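Local coordinates for possible sortase-like protein (Corynebacterium diphtheriae, PDB 5UUS), which is a sortase-family protein, probably a hydrolase or transpeptidase that works on surface proteins through an acyl-thioester intermediate, at residues Arg30-Leu33 against Thr34-Gly38. Numbering follows the deposited sequence.
Sequences RKKL and TPELG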
# COMPACT_ATOMS: atom_id res chain seq x y z
N ARG A 30 6.77 -8.24 -18.46
CA ARG A 30 5.58 -9.12 -18.51
C ARG A 30 5.38 -9.77 -17.15
O ARG A 30 6.35 -9.97 -16.44
CB ARG A 30 5.76 -10.22 -19.55
CG ARG A 30 5.87 -9.70 -20.98
CD ARG A 30 6.24 -10.86 -21.94
NE ARG A 30 6.33 -10.31 -23.28
CZ ARG A 30 7.22 -10.68 -24.19
NH1 ARG A 30 8.10 -11.66 -23.92
NH2 ARG A 30 7.22 -10.07 -25.38
N LYS A 31 4.15 -10.12 -16.79
CA LYS A 31 3.96 -10.79 -15.51
C LYS A 31 2.75 -11.69 -15.60
O LYS A 31 1.90 -11.51 -16.46
CB LYS A 31 3.79 -9.76 -14.39
CG LYS A 31 2.44 -9.07 -14.42
CD LYS A 31 2.35 -7.98 -13.33
CE LYS A 31 1.06 -7.21 -13.46
NZ LYS A 31 1.12 -5.88 -12.73
N LYS A 32 2.67 -12.67 -14.70
CA LYS A 32 1.46 -13.48 -14.63
C LYS A 32 0.30 -12.64 -14.08
O LYS A 32 0.52 -11.72 -13.28
CB LYS A 32 1.68 -14.71 -13.74
CG LYS A 32 2.99 -15.36 -13.94
CD LYS A 32 3.15 -16.58 -13.03
CE LYS A 32 4.46 -17.28 -13.31
NZ LYS A 32 4.68 -18.45 -12.41
N LEU A 33 -0.92 -12.95 -14.50
CA LEU A 33 -2.09 -12.22 -14.02
C LEU A 33 -2.32 -12.46 -12.52
O LEU A 33 -2.60 -11.52 -11.77
CB LEU A 33 -3.34 -12.63 -14.82
CG LEU A 33 -4.69 -12.18 -14.27
CD1 LEU A 33 -4.80 -10.68 -14.28
CD2 LEU A 33 -5.83 -12.81 -15.08
N THR A 34 -2.21 -13.71 -12.09
CA THR A 34 -2.32 -14.03 -10.68
C THR A 34 -0.95 -14.46 -10.15
O THR A 34 -0.40 -15.48 -10.58
CB THR A 34 -3.34 -15.14 -10.41
OG1 THR A 34 -4.61 -14.77 -10.98
CG2 THR A 34 -3.48 -15.38 -8.89
N PRO A 35 -0.40 -13.66 -9.22
CA PRO A 35 0.93 -13.97 -8.71
C PRO A 35 0.97 -15.40 -8.17
O PRO A 35 0.02 -15.92 -7.58
CB PRO A 35 1.14 -12.92 -7.60
CG PRO A 35 -0.18 -12.25 -7.43
CD PRO A 35 -0.93 -12.40 -8.68
N GLU A 36 2.09 -16.05 -8.45
CA GLU A 36 2.36 -17.37 -7.95
C GLU A 36 2.46 -17.38 -6.41
O GLU A 36 3.22 -16.60 -5.82
CB GLU A 36 3.64 -17.90 -8.58
CG GLU A 36 3.91 -19.36 -8.32
CD GLU A 36 5.21 -19.85 -8.95
OE1 GLU A 36 5.90 -19.03 -9.60
OE2 GLU A 36 5.55 -21.04 -8.78
N LEU A 37 1.70 -18.27 -5.78
CA LEU A 37 1.67 -18.40 -4.33
C LEU A 37 3.05 -18.54 -3.71
O LEU A 37 3.88 -19.33 -4.15
CB LEU A 37 0.82 -19.59 -3.92
CG LEU A 37 -0.52 -19.23 -3.27
CD1 LEU A 37 -1.34 -18.35 -4.19
CD2 LEU A 37 -1.27 -20.50 -2.92
N GLY A 38 3.31 -17.72 -2.69
CA GLY A 38 4.56 -17.81 -1.96
C GLY A 38 5.75 -17.23 -2.70
O GLY A 38 6.86 -17.29 -2.20
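Lys32 and Glu36, four residues apart, reach toward each other across a bend in the irregular chain that leads into strand 40-45. Their side chains run obliquely to one another and form a salt bridge, Lys32 NZ donating a hydrogen bond to Glu36 OE1 over 3.1 Å. The ammonium does not sit in the plane of the carboxylate: it meets OE1 from above, 64° out of that plane. Beyond CG both chains are extended. Lys32 CG lies anti to its own carbonyl carbon (chi1 -42°), which directs the extended chain across the inside of the bend toward Glu36, while Glu36 CG is anti to the backbone N (chi1 -170°).

The bend itself turns at Leu33, which has a helix-like backbone conformation between extended neighbours. The side chains of Leu33 and Thr34 also lie obliquely to each other, Leu33 CG coming to 4.2 Å from Thr34 OG1. Just after them, Pro35 CD lies 3.6 Å from Leu33 O, a van der Waals contact. Pro35 also rests on Leu78 and on Glu59 of strand 54-59, and Lys31 NZ hydrogen-bonds Thr114 OG1, so the bend lies against the sortase beta-sheet at these points.

All of this is at the surface, away from the predicted catalytic residues. The ion pair probably offsets the charge of one lysine in the Arg-Lys-Lys run, but a single out-of-plane bond between two exposed chains is probably weakened by water and salt, consistent with a modest local tie across the bend.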